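Local coordinates for C2 toxin component I (Clostridium botulinum, PDB 2J3X), which acts as the ADP-ribosyltransferase component of the binary C2 toxin, probably modifying actin inside target cells, at residues E232-Y237 against P290-L295. The protein carries 2 engineered substitutions. Numbering follows the deposited sequence.
Sequences ENYGDY and PIPQTL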
# COMPACT_ATOMS: atom_id res chain seq x y z
N GLU A 232 6.36 -19.24 11.63
CA GLU A 232 7.82 -19.09 11.68
C GLU A 232 8.22 -18.23 12.86
O GLU A 232 9.21 -18.49 13.54
CB GLU A 232 8.31 -18.38 10.39
CG GLU A 232 8.27 -19.24 9.18
CD GLU A 232 8.11 -18.44 7.85
OE1 GLU A 232 8.26 -17.18 7.80
OE2 GLU A 232 7.81 -19.11 6.84
N ASN A 233 7.44 -17.17 13.09
CA ASN A 233 7.80 -16.13 14.03
C ASN A 233 7.19 -16.27 15.41
O ASN A 233 7.69 -15.69 16.36
CB ASN A 233 7.50 -14.78 13.41
CG ASN A 233 8.49 -14.47 12.26
OD1 ASN A 233 9.69 -14.20 12.53
ND2 ASN A 233 8.04 -14.56 11.01
N TYR A 234 6.07 -17.00 15.46
CA TYR A 234 5.34 -17.18 16.72
C TYR A 234 5.02 -18.64 17.02
O TYR A 234 4.21 -18.94 17.92
CB TYR A 234 4.04 -16.32 16.72
CG TYR A 234 4.44 -14.84 16.85
CD1 TYR A 234 4.56 -14.25 18.13
CD2 TYR A 234 4.80 -14.07 15.70
CE1 TYR A 234 5.01 -12.94 18.26
CE2 TYR A 234 5.23 -12.77 15.83
CZ TYR A 234 5.31 -12.22 17.08
OH TYR A 234 5.78 -10.93 17.24
N GLY A 235 5.66 -19.56 16.30
CA GLY A 235 5.53 -20.98 16.65
C GLY A 235 5.85 -21.25 18.12
O GLY A 235 5.06 -21.94 18.79
N ASP A 236 6.96 -20.70 18.62
CA ASP A 236 7.37 -20.95 20.00
C ASP A 236 6.79 -19.97 20.99
O ASP A 236 7.18 -19.96 22.16
CB ASP A 236 8.89 -21.10 20.14
CG ASP A 236 9.64 -19.80 19.91
OD1 ASP A 236 8.99 -18.79 19.62
OD2 ASP A 236 10.91 -19.82 20.00
N TYR A 237 5.84 -19.15 20.55
CA TYR A 237 5.34 -18.05 21.38
C TYR A 237 4.71 -18.57 22.69
O TYR A 237 5.09 -18.09 23.78
CB TYR A 237 4.35 -17.19 20.57
CG TYR A 237 3.74 -16.07 21.36
CD1 TYR A 237 4.55 -15.07 21.88
CD2 TYR A 237 2.35 -15.96 21.51
CE1 TYR A 237 4.00 -13.99 22.60
CE2 TYR A 237 1.80 -14.90 22.25
CZ TYR A 237 2.63 -13.93 22.77
OH TYR A 237 2.11 -12.86 23.46
N PRO A 290 8.23 -9.27 20.74
CA PRO A 290 7.75 -8.13 19.93
C PRO A 290 7.90 -8.40 18.42
O PRO A 290 8.64 -9.30 17.98
CB PRO A 290 8.64 -6.97 20.40
CG PRO A 290 9.00 -7.35 21.89
CD PRO A 290 9.27 -8.86 21.71
N ILE A 291 7.16 -7.65 17.61
CA ILE A 291 7.20 -7.86 16.17
C ILE A 291 8.66 -7.89 15.66
O ILE A 291 9.41 -6.98 15.90
CB ILE A 291 6.43 -6.72 15.50
CG1 ILE A 291 4.95 -6.70 15.97
CG2 ILE A 291 6.51 -6.81 13.97
CD1 ILE A 291 4.21 -8.09 15.75
N PRO A 292 9.07 -8.99 15.03
CA PRO A 292 10.52 -9.20 14.79
C PRO A 292 11.08 -8.42 13.60
O PRO A 292 12.30 -8.31 13.47
CB PRO A 292 10.60 -10.70 14.56
CG PRO A 292 9.29 -11.05 13.97
CD PRO A 292 8.28 -10.18 14.68
N GLN A 293 10.22 -8.03 12.66
CA GLN A 293 10.68 -7.28 11.46
C GLN A 293 9.53 -6.42 11.03
O GLN A 293 8.39 -6.71 11.39
CB GLN A 293 11.10 -8.24 10.33
CG GLN A 293 9.89 -9.05 9.74
CD GLN A 293 10.24 -10.09 8.68
OE1 GLN A 293 9.72 -11.16 8.68
NE2 GLN A 293 11.18 -9.74 7.76
N THR A 294 9.79 -5.41 10.23
CA THR A 294 8.70 -4.54 9.77
C THR A 294 7.81 -5.28 8.77
O THR A 294 8.30 -5.89 7.84
CB THR A 294 9.28 -3.28 9.16
OG1 THR A 294 10.03 -2.62 10.18
CG2 THR A 294 8.15 -2.30 8.69
N LEU A 295 6.51 -5.17 8.98
CA LEU A 295 5.59 -5.66 7.99
C LEU A 295 4.24 -4.99 8.12
O LEU A 295 3.97 -4.33 9.09
CB LEU A 295 5.43 -7.15 8.11
CG LEU A 295 4.55 -7.70 9.20
CD1 LEU A 295 4.22 -9.14 8.90
CD2 LEU A 295 5.07 -7.48 10.58
O HOH W 1 9.89 -14.31 8.84
O HOH W 2 11.25 -12.14 11.31
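Tyr234 and Asn233, on helix 227-234, pack on Ile291 and Pro292 in the loop that leads into strand 295-301, an outermost strand of a mixed sheet in the second ADP-ribosyltransferase exoenzyme region. Only 183 Å² is buried in total, and that surface divides into a closely packed part and a watery one. The close part is built round the phenol end of Tyr234, whose oxygen, rather than the ring carbons, makes the short approaches. With CG beside the backbone N (chi1 -71°), the ring reaches across to the loop, where its OH lies 3.6 Å from Ile291 CD1 and 3.7 Å from Pro292 CD. Both carbons meet the ring obliquely, and Tyr234 CE2 comes to 4.2 Å from Pro292 CD. The hydroxyl hydrogen-bonds to the carbonyl O of Lys289, just before the loop segment, so this buried polar group is paired without using a residue of 290-295. Tyr237 lies at the ring's edge, and Ala376 and Phe377 of strand 375-377 also touch Tyr234. A type I turn runs from Tyr234 to Tyr237, closed by the hydrogen bond from Tyr237 N to Tyr234 O.

Toward solvent the packing gives way to water. Asn233 and Gln293 come no closer than 4.5 Å, between ND2 and OE1, and two waters bridge them. One accepts from Asn233 ND2 and donates to Gln293 OE1; the other donates to Asn233 OD1 and, weakly, to the same OE1. The main direct partner of both amides is Trp229, whose carbonyl O accepts from Asn233 ND2 and whose NE1 donates to Gln293 OE1. Between the two regions sits the Pro292 ring, whose CG lies 3.5 Å from Asn233 OD1, the amide oxygen that also receives the second water.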